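Local coordinates for protein endo-beta-1,4-glucanase (cellulase B) (Bacillus halodurans, PDB 4V2X) that hydrolyses beta-1,4-linked glucans, its family 46 carbohydrate-binding module contributing to the breakdown of xyloglucan and beta-1,3-1,4-glucans, at residues A[416-421]-A[463-468]; A[388-393]-A[471-476]; A[409-414]-A[434-439]; A[404-409]-A[440-445]. All blocks are in the same frame, centred on the assembly; numbering follows the deposited sequence. Where two conformers were deposited one is given.

Contact 1: A[416-421]-A[463-468]; sequences NELTGL and VTAEFN. With CA (calcium ion), chain C.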
loop_
_atom_site.group_PDB
_atom_site.type_symbol
_atom_site.label_atom_id
_atom_site.label_comp_id
_atom_site.label_asym_id
_atom_site.label_seq_id
_atom_site.Cartn_x
_atom_site.Cartn_y
_atom_site.Cartn_z
ATOM N N ASN A 416 22.556 -38.568 -13.452
ATOM C CA ASN A 416 23.720 -38.925 -14.250
ATOM C C ASN A 416 24.180 -40.339 -13.968
ATOM O O ASN A 416 23.677 -40.995 -13.055
ATOM C CB ASN A 416 24.867 -37.962 -13.980
ATOM C CG ASN A 416 24.472 -36.518 -14.192
ATOM O OD1 ASN A 416 23.678 -36.198 -15.083
ATOM N ND2 ASN A 416 25.023 -35.632 -13.371
ATOM N N GLU A 417 25.135 -40.801 -14.763
ATOM C CA GLU A 417 25.743 -42.106 -14.571
ATOM C C GLU A 417 27.240 -41.923 -14.331
ATOM O O GLU A 417 27.874 -41.050 -14.928
ATOM C CB GLU A 417 25.519 -42.995 -15.798
ATOM C CG GLU A 417 24.060 -43.121 -16.240
ATOM C CD GLU A 417 23.187 -43.912 -15.277
ATOM O OE1 GLU A 417 23.720 -44.555 -14.345
ATOM O OE2 GLU A 417 21.947 -43.899 -15.461
ATOM N N LEU A 418 27.794 -42.745 -13.448
ATOM C CA LEU A 418 29.240 -42.786 -13.229
ATOM C C LEU A 418 29.896 -43.443 -14.443
ATOM O O LEU A 418 29.527 -44.551 -14.814
ATOM C CB LEU A 418 29.555 -43.591 -11.968
ATOM C CG LEU A 418 31.031 -43.705 -11.579
ATOM C CD1 LEU A 418 31.519 -42.401 -10.971
ATOM C CD2 LEU A 418 31.232 -44.861 -10.609
ATOM N N THR A 419 30.840 -42.754 -15.072
ATOM C CA THR A 419 31.526 -43.294 -16.254
ATOM C C THR A 419 32.918 -43.814 -15.937
ATOM O O THR A 419 33.463 -44.630 -16.687
ATOM C CB THR A 419 31.615 -42.259 -17.387
ATOM O OG1 THR A 419 32.233 -41.063 -16.908
ATOM C CG2 THR A 419 30.224 -41.929 -17.900
ATOM N N GLY A 420 33.501 -43.354 -14.832
ATOM C CA GLY A 420 34.835 -43.797 -14.464
ATOM C C GLY A 420 35.331 -43.161 -13.185
ATOM O O GLY A 420 34.693 -42.270 -12.630
ATOM N N LEU A 421 36.475 -43.652 -12.726
ATOM C CA LEU A 421 37.113 -43.180 -11.517
ATOM C C LEU A 421 38.600 -43.074 -11.808
ATOM O O LEU A 421 39.161 -43.928 -12.506
ATOM C CB LEU A 421 36.860 -44.175 -10.379
ATOM C CG LEU A 421 36.789 -43.635 -8.962
ATOM C CD1 LEU A 421 35.635 -42.655 -8.823
ATOM C CD2 LEU A 421 36.657 -44.770 -7.959
ATOM N N VAL A 463 40.880 -38.998 -5.495
ATOM C CA VAL A 463 40.097 -39.942 -6.278
ATOM C C VAL A 463 39.031 -39.089 -6.963
ATOM O O VAL A 463 38.267 -38.395 -6.294
ATOM C CB VAL A 463 39.445 -41.030 -5.409
ATOM C CG1 VAL A 463 38.470 -41.849 -6.236
ATOM C CG2 VAL A 463 40.520 -41.924 -4.798
ATOM N N THR A 464 39.012 -39.115 -8.291
ATOM C CA THR A 464 38.085 -38.293 -9.060
ATOM C C THR A 464 37.009 -39.162 -9.682
ATOM O O THR A 464 37.317 -40.117 -10.397
ATOM C CB THR A 464 38.813 -37.501 -10.153
ATOM O OG1 THR A 464 39.773 -36.640 -9.531
ATOM C CG2 THR A 464 37.823 -36.658 -10.967
ATOM N N ALA A 465 35.756 -38.835 -9.381
ATOM C CA ALA A 465 34.609 -39.495 -9.995
ATOM C C ALA A 465 34.177 -38.732 -11.222
ATOM O O ALA A 465 33.928 -37.520 -11.158
ATOM C CB ALA A 465 33.450 -39.603 -9.008
ATOM N N GLU A 466 34.076 -39.464 -12.332
ATOM C CA GLU A 466 33.703 -38.913 -13.633
ATOM C C GLU A 466 32.299 -39.383 -13.980
ATOM O O GLU A 466 31.950 -40.541 -13.734
ATOM C CB GLU A 466 34.680 -39.375 -14.713
ATOM C CG GLU A 466 36.110 -38.909 -14.486
ATOM C CD GLU A 466 37.103 -39.515 -15.457
ATOM O OE1 GLU A 466 36.852 -40.625 -15.968
ATOM O OE2 GLU A 466 38.148 -38.881 -15.703
ATOM N N PHE A 467 31.500 -38.474 -14.534
ATOM C CA PHE A 467 30.110 -38.754 -14.866
ATOM C C PHE A 467 29.830 -38.419 -16.327
ATOM O O PHE A 467 30.578 -37.663 -16.965
ATOM C CB PHE A 467 29.185 -37.962 -13.932
ATOM C CG PHE A 467 29.446 -38.229 -12.478
ATOM C CD1 PHE A 467 28.848 -39.314 -11.842
ATOM C CD2 PHE A 467 30.312 -37.424 -11.757
ATOM C CE1 PHE A 467 29.102 -39.584 -10.509
ATOM C CE2 PHE A 467 30.569 -37.686 -10.421
ATOM C CZ PHE A 467 29.968 -38.771 -9.800
ATOM N N ASN A 468 28.758 -38.992 -16.867
ATOM C CA ASN A 468 28.424 -38.784 -18.281
ATOM C C ASN A 468 28.007 -37.341 -18.573
ATOM O O ASN A 468 28.158 -36.860 -19.691
ATOM C CB ASN A 468 27.353 -39.775 -18.754
ATOM C CG ASN A 468 26.010 -39.572 -18.080
ATOM O OD1 ASN A 468 25.921 -39.092 -16.946
ATOM N ND2 ASN A 468 24.952 -39.962 -18.770
HETATM CA CA CA C . 32.298 -36.263 -17.791
HETATM O O HOH W 1 34.801 -41.546 -17.411
HETATM O O HOH W 2 32.993 -38.594 -18.297
HETATM O O HOH W 3 32.135 -35.606 -15.288
HETATM O O HOH W 4 31.181 -36.520 -19.864
HETATM O O HOH W 5 30.592 -34.650 -17.743
HETATM O O HOH W 6 33.444 -34.013 -18.155
#

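Contact 2: A[388-393]-A[471-476]; sequences SSVAES and ADWHFR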
loop_
_atom_site.group_PDB
_atom_site.type_symbol
_atom_site.label_atom_id
_atom_site.label_comp_id
_atom_site.label_asym_id
_atom_site.label_seq_id
_atom_site.Cartn_x
_atom_site.Cartn_y
_atom_site.Cartn_z
ATOM N N SER A 388 24.965 -31.696 -11.791
ATOM C CA SER A 388 26.168 -32.481 -11.559
ATOM C C SER A 388 25.933 -33.443 -10.402
ATOM O O SER A 388 25.211 -33.140 -9.435
ATOM C CB SER A 388 27.353 -31.578 -11.244
ATOM O OG SER A 388 27.694 -30.749 -12.343
ATOM N N SER A 389 26.571 -34.598 -10.490
ATOM C CA SER A 389 26.519 -35.585 -9.435
ATOM C C SER A 389 27.444 -35.123 -8.329
ATOM O O SER A 389 28.521 -34.573 -8.593
ATOM C CB SER A 389 26.976 -36.937 -9.965
ATOM O OG SER A 389 26.179 -37.308 -11.078
ATOM N N VAL A 390 27.018 -35.338 -7.093
ATOM C CA VAL A 390 27.790 -34.921 -5.927
ATOM C C VAL A 390 27.865 -36.088 -4.956
ATOM O O VAL A 390 27.369 -37.177 -5.249
ATOM C CB VAL A 390 27.175 -33.666 -5.272
ATOM C CG1 VAL A 390 27.167 -32.510 -6.262
ATOM C CG2 VAL A 390 25.760 -33.929 -4.775
ATOM N N ALA A 391 28.485 -35.876 -3.804
ATOM C CA ALA A 391 28.636 -36.946 -2.826
ATOM C C ALA A 391 28.517 -36.413 -1.409
ATOM O O ALA A 391 28.527 -35.198 -1.187
ATOM C CB ALA A 391 29.973 -37.654 -3.026
ATOM N N GLU A 392 28.388 -37.333 -0.459
ATOM C CA GLU A 392 28.263 -36.976 0.950
ATOM C C GLU A 392 29.373 -36.033 1.411
ATOM O O GLU A 392 29.142 -35.157 2.246
ATOM C CB GLU A 392 28.219 -38.231 1.832
ATOM C CG GLU A 392 29.472 -39.084 1.792
ATOM C CD GLU A 392 29.386 -40.278 2.721
ATOM O OE1 GLU A 392 28.772 -41.290 2.328
ATOM O OE2 GLU A 392 29.935 -40.202 3.837
ATOM N N SER A 393 30.573 -36.225 0.865
ATOM C CA SER A 393 31.719 -35.372 1.166
ATOM C C SER A 393 32.656 -35.310 -0.035
ATOM O O SER A 393 32.587 -36.150 -0.925
ATOM C CB SER A 393 32.497 -35.913 2.376
ATOM O OG SER A 393 31.690 -35.994 3.542
ATOM N N ALA A 471 29.958 -31.797 -13.833
ATOM C CA ALA A 471 31.319 -31.700 -13.328
ATOM C C ALA A 471 31.805 -32.995 -12.679
ATOM O O ALA A 471 31.019 -33.750 -12.106
ATOM C CB ALA A 471 31.410 -30.556 -12.334
ATOM N N ASP A 472 33.108 -33.242 -12.766
ATOM C CA ASP A 472 33.731 -34.312 -11.992
ATOM C C ASP A 472 33.599 -33.973 -10.508
ATOM O O ASP A 472 33.621 -32.792 -10.150
ATOM C CB ASP A 472 35.222 -34.419 -12.310
ATOM C CG ASP A 472 35.511 -34.944 -13.706
ATOM O OD1 ASP A 472 34.617 -35.505 -14.375
ATOM O OD2 ASP A 472 36.672 -34.788 -14.137
ATOM N N TRP A 473 33.487 -34.994 -9.658
ATOM C CA TRP A 473 33.534 -34.814 -8.205
ATOM C C TRP A 473 34.882 -35.308 -7.681
ATOM O O TRP A 473 35.328 -36.407 -8.023
ATOM C CB TRP A 473 32.388 -35.566 -7.524
ATOM C CG TRP A 473 32.304 -35.319 -6.045
ATOM C CD1 TRP A 473 32.793 -36.118 -5.054
ATOM C CD2 TRP A 473 31.704 -34.189 -5.394
ATOM N NE1 TRP A 473 32.539 -35.559 -3.825
ATOM C CE2 TRP A 473 31.863 -34.379 -4.004
ATOM C CE3 TRP A 473 31.045 -33.037 -5.850
ATOM C CZ2 TRP A 473 31.393 -33.459 -3.065
ATOM C CZ3 TRP A 473 30.574 -32.122 -4.915
ATOM C CH2 TRP A 473 30.749 -32.342 -3.535
ATOM N N HIS A 474 35.524 -34.503 -6.843
ATOM C CA HIS A 474 36.882 -34.793 -6.386
ATOM C C HIS A 474 36.917 -35.146 -4.912
ATOM O O HIS A 474 36.526 -34.336 -4.084
ATOM C CB HIS A 474 37.764 -33.573 -6.621
ATOM C CG HIS A 474 37.657 -33.019 -8.001
ATOM N ND1 HIS A 474 38.334 -33.560 -9.071
ATOM C CD2 HIS A 474 36.948 -31.976 -8.491
ATOM C CE1 HIS A 474 38.053 -32.869 -10.160
ATOM N NE2 HIS A 474 37.208 -31.909 -9.837
ATOM N N PHE A 475 37.366 -36.359 -4.596
ATOM C CA PHE A 475 37.575 -36.781 -3.217
ATOM C C PHE A 475 39.031 -36.588 -2.830
ATOM O O PHE A 475 39.918 -37.257 -3.375
ATOM C CB PHE A 475 37.239 -38.263 -3.027
ATOM C CG PHE A 475 35.806 -38.613 -3.296
ATOM C CD1 PHE A 475 34.827 -38.399 -2.328
ATOM C CD2 PHE A 475 35.438 -39.205 -4.496
ATOM C CE1 PHE A 475 33.508 -38.731 -2.575
ATOM C CE2 PHE A 475 34.123 -39.544 -4.743
ATOM C CZ PHE A 475 33.156 -39.301 -3.781
ATOM N N ARG A 476 39.271 -35.696 -1.876
ATOM C CA ARG A 476 40.613 -35.494 -1.349
ATOM C C ARG A 476 40.897 -36.629 -0.377
ATOM O O ARG A 476 40.114 -36.869 0.551
ATOM C CB ARG A 476 40.720 -34.141 -0.649
ATOM C CG ARG A 476 40.478 -32.967 -1.583
ATOM C CD ARG A 476 40.339 -31.659 -0.822
ATOM N NE ARG A 476 41.616 -31.234 -0.267
ATOM C CZ ARG A 476 42.573 -30.647 -0.977
ATOM N NH1 ARG A 476 42.386 -30.416 -2.265
ATOM N NH2 ARG A 476 43.714 -30.298 -0.400
HETATM O O HOH W 7 30.411 -32.765 -9.390
HETATM O O HOH W 8 28.398 -34.687 -12.659
#

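Contact 3: A[409-414]-A[434-439]; sequences VSLQLH and YELNGE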
loop_
_atom_site.group_PDB
_atom_site.type_symbol
_atom_site.label_atom_id
_atom_site.label_comp_id
_atom_site.label_asym_id
_atom_site.label_seq_id
_atom_site.Cartn_x
_atom_site.Cartn_y
_atom_site.Cartn_z
ATOM N N VAL A 409 31.288 -44.422 -0.035
ATOM C CA VAL A 409 30.671 -43.107 0.070
ATOM C C VAL A 409 29.377 -43.085 -0.735
ATOM O O VAL A 409 29.260 -43.764 -1.762
ATOM C CB VAL A 409 31.612 -41.976 -0.421
ATOM C CG1 VAL A 409 32.772 -41.787 0.549
ATOM C CG2 VAL A 409 32.144 -42.247 -1.822
ATOM N N SER A 410 28.413 -42.307 -0.256
ATOM C CA SER A 410 27.139 -42.128 -0.939
ATOM C C SER A 410 27.249 -41.002 -1.953
ATOM O O SER A 410 27.692 -39.907 -1.618
ATOM C CB SER A 410 26.029 -41.808 0.060
ATOM O OG SER A 410 25.727 -42.951 0.842
ATOM N N LEU A 411 26.844 -41.297 -3.187
ATOM C CA LEU A 411 26.740 -40.318 -4.240
ATOM C C LEU A 411 25.297 -39.876 -4.361
ATOM O O LEU A 411 24.377 -40.613 -4.020
ATOM C CB LEU A 411 27.152 -40.926 -5.586
ATOM C CG LEU A 411 28.536 -41.557 -5.717
ATOM C CD1 LEU A 411 28.724 -42.065 -7.143
ATOM C CD2 LEU A 411 29.634 -40.575 -5.329
ATOM N N GLN A 412 25.110 -38.656 -4.837
ATOM C CA GLN A 412 23.807 -38.189 -5.272
ATOM C C GLN A 412 23.937 -37.968 -6.777
ATOM O O GLN A 412 24.477 -36.948 -7.220
ATOM C CB GLN A 412 23.415 -36.917 -4.520
ATOM C CG GLN A 412 23.115 -37.138 -3.037
ATOM C CD GLN A 412 24.356 -37.268 -2.167
ATOM O OE1 GLN A 412 25.259 -36.430 -2.215
ATOM N NE2 GLN A 412 24.396 -38.315 -1.344
ATOM N N LEU A 413 23.474 -38.942 -7.555
ATOM C CA LEU A 413 23.731 -38.956 -8.993
ATOM C C LEU A 413 23.012 -37.854 -9.766
ATOM O O LEU A 413 23.504 -37.417 -10.812
ATOM C CB LEU A 413 23.413 -40.336 -9.586
ATOM C CG LEU A 413 24.401 -41.440 -9.189
ATOM C CD1 LEU A 413 23.893 -42.802 -9.638
ATOM C CD2 LEU A 413 25.796 -41.170 -9.743
ATOM N N HIS A 414 21.867 -37.395 -9.261
ATOM C CA HIS A 414 21.130 -36.293 -9.889
ATOM C C HIS A 414 20.841 -36.588 -11.364
ATOM O O HIS A 414 20.904 -35.697 -12.216
ATOM C CB HIS A 414 21.892 -34.958 -9.749
ATOM C CG HIS A 414 21.951 -34.428 -8.351
ATOM N ND1 HIS A 414 22.976 -33.622 -7.903
ATOM C CD2 HIS A 414 21.107 -34.580 -7.303
ATOM C CE1 HIS A 414 22.764 -33.306 -6.639
ATOM N NE2 HIS A 414 21.639 -33.879 -6.250
ATOM N N TYR A 434 37.201 -50.425 -7.907
ATOM C CA TYR A 434 36.046 -49.783 -7.296
ATOM C C TYR A 434 34.740 -50.453 -7.714
ATOM O O TYR A 434 34.686 -51.185 -8.710
ATOM C CB TYR A 434 36.000 -48.291 -7.665
ATOM C CG TYR A 434 35.686 -48.011 -9.113
ATOM C CD1 TYR A 434 36.697 -47.975 -10.073
ATOM C CD2 TYR A 434 34.382 -47.762 -9.523
ATOM C CE1 TYR A 434 36.410 -47.711 -11.400
ATOM C CE2 TYR A 434 34.086 -47.499 -10.844
ATOM C CZ TYR A 434 35.102 -47.471 -11.778
ATOM O OH TYR A 434 34.803 -47.203 -13.091
ATOM N N GLU A 435 33.688 -50.188 -6.947
ATOM C CA GLU A 435 32.351 -50.647 -7.285
ATOM C C GLU A 435 31.343 -49.554 -7.066
ATOM O O GLU A 435 31.466 -48.765 -6.131
ATOM C CB GLU A 435 31.941 -51.817 -6.400
ATOM C CG GLU A 435 32.808 -53.043 -6.534
ATOM C CD GLU A 435 32.281 -54.180 -5.688
ATOM O OE1 GLU A 435 31.040 -54.347 -5.633
ATOM O OE2 GLU A 435 33.101 -54.892 -5.074
ATOM N N LEU A 436 30.330 -49.527 -7.923
ATOM C CA LEU A 436 29.156 -48.703 -7.691
ATOM C C LEU A 436 27.971 -49.629 -7.530
ATOM O O LEU A 436 27.624 -50.368 -8.451
ATOM C CB LEU A 436 28.921 -47.740 -8.849
ATOM C CG LEU A 436 27.712 -46.812 -8.683
ATOM C CD1 LEU A 436 27.909 -45.865 -7.504
ATOM C CD2 LEU A 436 27.462 -46.038 -9.965
ATOM N N ASN A 437 27.373 -49.606 -6.345
ATOM C CA ASN A 437 26.162 -50.361 -6.074
ATOM C C ASN A 437 25.059 -49.377 -5.741
ATOM O O ASN A 437 25.031 -48.812 -4.651
ATOM C CB ASN A 437 26.408 -51.337 -4.932
ATOM C CG ASN A 437 27.471 -52.366 -5.279
ATOM O OD1 ASN A 437 27.255 -53.225 -6.136
ATOM N ND2 ASN A 437 28.631 -52.276 -4.628
ATOM N N GLY A 438 24.163 -49.157 -6.700
ATOM C CA GLY A 438 23.182 -48.082 -6.608
ATOM C C GLY A 438 23.911 -46.752 -6.604
ATOM O O GLY A 438 24.610 -46.419 -7.557
ATOM N N GLU A 439 23.772 -46.012 -5.513
ATOM C CA GLU A 439 24.499 -44.757 -5.335
ATOM C C GLU A 439 25.634 -44.888 -4.318
ATOM O O GLU A 439 26.252 -43.883 -3.954
ATOM C CB GLU A 439 23.533 -43.636 -4.929
ATOM C CG GLU A 439 22.656 -43.147 -6.074
ATOM C CD GLU A 439 21.817 -41.935 -5.707
ATOM O OE1 GLU A 439 21.129 -41.975 -4.664
ATOM O OE2 GLU A 439 21.834 -40.940 -6.462
HETATM O O HOH W 9 20.264 -38.239 -7.022
#

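Contact 4: A[404-409]-A[440-445]; sequences IADATV and RLTVKA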
loop_
_atom_site.group_PDB
_atom_site.type_symbol
_atom_site.label_atom_id
_atom_site.label_comp_id
_atom_site.label_asym_id
_atom_site.label_seq_id
_atom_site.Cartn_x
_atom_site.Cartn_y
_atom_site.Cartn_z
ATOM N N ILE A 404 44.437 -49.737 6.134
ATOM C CA ILE A 404 43.588 -49.035 5.174
ATOM C C ILE A 404 42.520 -49.998 4.654
ATOM O O ILE A 404 42.842 -51.082 4.180
ATOM C CB ILE A 404 44.431 -48.444 4.023
ATOM C CG1 ILE A 404 45.329 -47.334 4.578
ATOM C CG2 ILE A 404 43.534 -47.924 2.896
ATOM C CD1 ILE A 404 46.359 -46.814 3.597
ATOM N N ALA A 405 41.253 -49.613 4.785
ATOM C CA ALA A 405 40.137 -50.430 4.320
ATOM C C ALA A 405 39.472 -49.807 3.097
ATOM O O ALA A 405 39.834 -48.708 2.667
ATOM C CB ALA A 405 39.119 -50.600 5.432
ATOM N N ASP A 406 38.496 -50.521 2.543
ATOM C CA ASP A 406 37.664 -49.969 1.478
ATOM C C ASP A 406 36.896 -48.777 2.032
ATOM O O ASP A 406 36.426 -48.807 3.175
ATOM C CB ASP A 406 36.671 -51.006 0.950
ATOM C CG ASP A 406 37.343 -52.209 0.312
ATOM O OD1 ASP A 406 38.569 -52.189 0.077
ATOM O OD2 ASP A 406 36.624 -53.190 0.040
ATOM N N ALA A 407 36.806 -47.715 1.234
ATOM C CA ALA A 407 36.014 -46.553 1.580
ATOM C C ALA A 407 34.743 -46.583 0.756
ATOM O O ALA A 407 34.799 -46.663 -0.473
ATOM C CB ALA A 407 36.790 -45.280 1.287
ATOM N N THR A 408 33.602 -46.533 1.429
ATOM C CA THR A 408 32.316 -46.466 0.745
ATOM C C THR A 408 31.670 -45.117 1.030
ATOM O O THR A 408 31.534 -44.713 2.187
ATOM C CB THR A 408 31.386 -47.624 1.148
ATOM O OG1 THR A 408 31.991 -48.864 0.762
ATOM C CG2 THR A 408 30.037 -47.496 0.452
ATOM N N VAL A 409 31.288 -44.422 -0.035
ATOM C CA VAL A 409 30.671 -43.107 0.070
ATOM C C VAL A 409 29.377 -43.085 -0.735
ATOM O O VAL A 409 29.260 -43.764 -1.762
ATOM C CB VAL A 409 31.612 -41.976 -0.421
ATOM C CG1 VAL A 409 32.772 -41.787 0.549
ATOM C CG2 VAL A 409 32.144 -42.247 -1.822
ATOM N N ARG A 440 25.914 -46.112 -3.870
ATOM C CA ARG A 440 27.034 -46.370 -2.959
ATOM C C ARG A 440 28.300 -46.692 -3.746
ATOM O O ARG A 440 28.409 -47.761 -4.359
ATOM C CB ARG A 440 26.718 -47.529 -2.013
ATOM C CG ARG A 440 25.518 -47.289 -1.112
ATOM C CD ARG A 440 25.877 -46.418 0.080
ATOM N NE ARG A 440 26.626 -47.163 1.096
ATOM C CZ ARG A 440 26.088 -48.038 1.949
ATOM N NH1 ARG A 440 24.780 -48.299 1.936
ATOM N NH2 ARG A 440 26.867 -48.660 2.830
ATOM N N LEU A 441 29.250 -45.759 -3.719
ATOM C CA LEU A 441 30.553 -45.936 -4.358
ATOM C C LEU A 441 31.576 -46.483 -3.374
ATOM O O LEU A 441 31.840 -45.865 -2.342
ATOM C CB LEU A 441 31.067 -44.602 -4.899
ATOM C CG LEU A 441 32.454 -44.612 -5.552
ATOM C CD1 LEU A 441 32.467 -45.468 -6.810
ATOM C CD2 LEU A 441 32.904 -43.194 -5.870
ATOM N N THR A 442 32.168 -47.624 -3.707
ATOM C CA THR A 442 33.252 -48.182 -2.913
ATOM C C THR A 442 34.573 -48.011 -3.648
ATOM O O THR A 442 34.719 -48.461 -4.786
ATOM C CB THR A 442 33.028 -49.680 -2.617
ATOM O OG1 THR A 442 31.849 -49.840 -1.830
ATOM C CG2 THR A 442 34.208 -50.263 -1.865
ATOM N N VAL A 443 35.524 -47.346 -2.999
ATOM C CA VAL A 443 36.895 -47.289 -3.478
ATOM C C VAL A 443 37.702 -48.342 -2.715
ATOM O O VAL A 443 37.784 -48.307 -1.487
ATOM C CB VAL A 443 37.524 -45.895 -3.271
ATOM C CG1 VAL A 443 38.905 -45.840 -3.913
ATOM C CG2 VAL A 443 36.629 -44.803 -3.840
ATOM N N LYS A 444 38.314 -49.269 -3.447
ATOM C CA LYS A 444 38.999 -50.397 -2.812
ATOM C C LYS A 444 40.281 -49.968 -2.081
ATOM O O LYS A 444 40.995 -49.054 -2.511
ATOM C CB LYS A 444 39.306 -51.492 -3.838
ATOM C CG LYS A 444 38.079 -52.104 -4.497
ATOM C CD LYS A 444 37.306 -53.011 -3.557
ATOM C CE LYS A 444 35.957 -53.408 -4.142
ATOM N NZ LYS A 444 36.070 -54.266 -5.352
ATOM N N ALA A 445 40.552 -50.652 -0.973
ATOM C CA ALA A 445 41.700 -50.386 -0.109
ATOM C C ALA A 445 43.028 -50.202 -0.842
ATOM O O ALA A 445 43.789 -49.287 -0.521
ATOM C CB ALA A 445 41.835 -51.513 0.912
#

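Contact 1: A[416-421]-A[463-468]
Leu418 carries its CG opposite the backbone nitrogen (chi1 -179°) and Phe467 keeps its ring beside its own nitrogen (chi1 -56°), a pair of torsions that brings Leu418 CD1 obliquely up to the ring, 3.7 Å from Phe467 CE1. The two strands are antiparallel neighbours in a sheet of the immunoglobulin-like module, and their pairing is interrupted by a classic beta bulge: Thr419 and Gly420 both face Glu466. Thr419 N gives Glu466 O a bond of 2.8 Å, Gly420 N adds only a weak one to the same oxygen, and Glu466 N returns to Gly420 O. Further along, Leu421 crosses Val463, with CG 3.7 Å from Val463 CG1, while its CD1 lies against Ala465. Shortening Leu421 to alanine is likely to open a gap beside Val463 and Ala465 and take away part of the packing on Tyr434. At the other end the side chain of Asn468 turns back, and OD1 takes the Glu417 N-H almost straight (176°), from above the amide plane. Phe467 O binds a calcium ion at 2.4 Å, alongside five waters and two atoms from elsewhere; one of those waters also bonds Thr419 OG1, 2.9 Å away. The carboxylate of Glu466 pairs with Arg422. The metal probably polarises the Phe467 carbonyl, and the bulge threonine joins its second shell through a bound water.

Contact 2: A[388-393]-A[471-476]
Ser388 to Ser393 and Ala471 to Phe475 run nearly the same way, 14° apart, with CA of Val390 and CA of Trp473 separated by 6.2 Å. They belong to the two facing sheets of the immunoglobulin-like beta-sandwich, so side chains make most of the join. Trp473, its CG opposite the backbone N (chi1 -175°), lays one indole face under the 390-391 strand: Val390 CA sits over the six-membered ring in a CH-pi contact, and Val390 CG1 is 3.7 Å from Trp473 CZ3. Ala391 CB reaches both aromatic residues, 3.4 Å from Trp473 NE1 and 3.7 Å from Phe475 CZ. The indole N-H points within its ring plane to Ser393 O at 3.0 Å, arriving above that carbonyl's plane. A phenylalanine in place of Trp473 would probably leave Ser393 O without this donor and uncover part of Val390. Leu338 and Lys339 on helix 334-350 of the catalytic barrel also touch the indole, which therefore lies where the two modules meet. At the far end Ser388 OG accepts the Ala471 N-H, 2.9 Å from Ala471 N. Beside it a water takes the Ser389 N-H and donates to Ala471 O, 2.8 Å away.

Contact 3: A[409-414]-A[434-439]
Glu439 and Leu413 pass one another head to tail, the acid stretched out along the end of strand 409-412 while the leucine runs back beside its aliphatic part. Glu439 belongs to the tight turn of a beta hairpin, where Gly438 and Glu439 take the two central places of a type II' turn between strands 434-437 and 440-443; Gly438, with phi 64°, has a backbone shape that suits glycine. The antiparallel pairing of the neighbouring strands reaches this corner with Leu411 N, which bonds Glu439 O at 2.8 Å. One step on, the carboxylate continues the job of the main chain: extended beyond CG (chi2 -173°), it brings OE2 within 2.8 Å of Leu413 N. That N-H meets the oxygen on its anti side, somewhat out of the carboxylate plane. The aliphatic part of the acid is used too, since Glu439 CG lies 3.8 Å from Leu413 CD1 and Glu439 CB sits 3.3 Å from Leu411 O. On the inner side of the turn Leu411 and Leu436 meet at an angle, CD1 of Leu411 being 3.9 Å from CD1 of Leu436. Leu411 is buried between the sheets and also touches Ala391 and Leu441; Leu436, at the margin, packs on Leu418 of the facing sheet. Glu439 itself is on the outside, and its OE2 has a second donor there, a water 3.2 Å from that oxygen which also accepts the N-H of His414, 2.9 Å from His414 N.

Contact 4: A[404-409]-A[440-445]
Val409 and Leu441 run alongside each other into the sandwich, with Val409 CG2 4.0 Å from Leu441 CB. Ala407 and Val443 share that face, and Leu448 of helix 445-452 and Phe475 of the opposite sheet close over it. The backbones are held firmly: Val409 and Leu441 exchange two bonds, and so do Ala407 and Val443, the shortest being Val443 N to Ala407 O at 2.7 Å. These are the hydrogen-bonded pairs of an antiparallel sheet in the immunoglobulin-like module. The other face is looser and turned to solvent. There Thr408 and Thr442 form a non-hydrogen-bonded pair, and their hydroxyls share a hydrogen bond, OG1 of Thr408 2.8 Å from OG1 of Thr442; either may donate. Each threonine holds OG1 beside its backbone N (chi1 -62° in Thr408), which turns the methyl of Thr408 to the edge of the Arg440 guanidinium, 3.5 Å between CG2 and NE. Beyond the paired strands Asp406 OD1 accepts the N-H of Ala445, 2.7 Å from Ala445 N, where helix 445-452 starts after Lys444 at the N-cap position. The Lys444 ammonium goes to Glu435, while its CD nears Asp406 OD2, at 3.7 Å.

Overall arrangement
All four contacts lie in the immunoglobulin-like module. Contacts 3 and 4 share Val409 and strand 407-412, their centres 11 Å apart, within one sheet; contact 1 lies in the facing sheet, and contact 2 bridges the two. Contacts 1 and 2, centres 9 Å apart, join through Val463 O to Phe475 N, while Ser389 OG of contact 2 bonds Leu413 O of contact 3. Contacts 1 and 4 meet in the core, where Leu441 and Val443 face Leu418 and Leu421. The calcium ion held by Phe467 O belongs to contact 1; the side chains of Ala471 and Leu413 lie about 8 and 11 Å from it. Contact 2 adjoins the catalytic barrel, where Ala391 O accepts from Lys339.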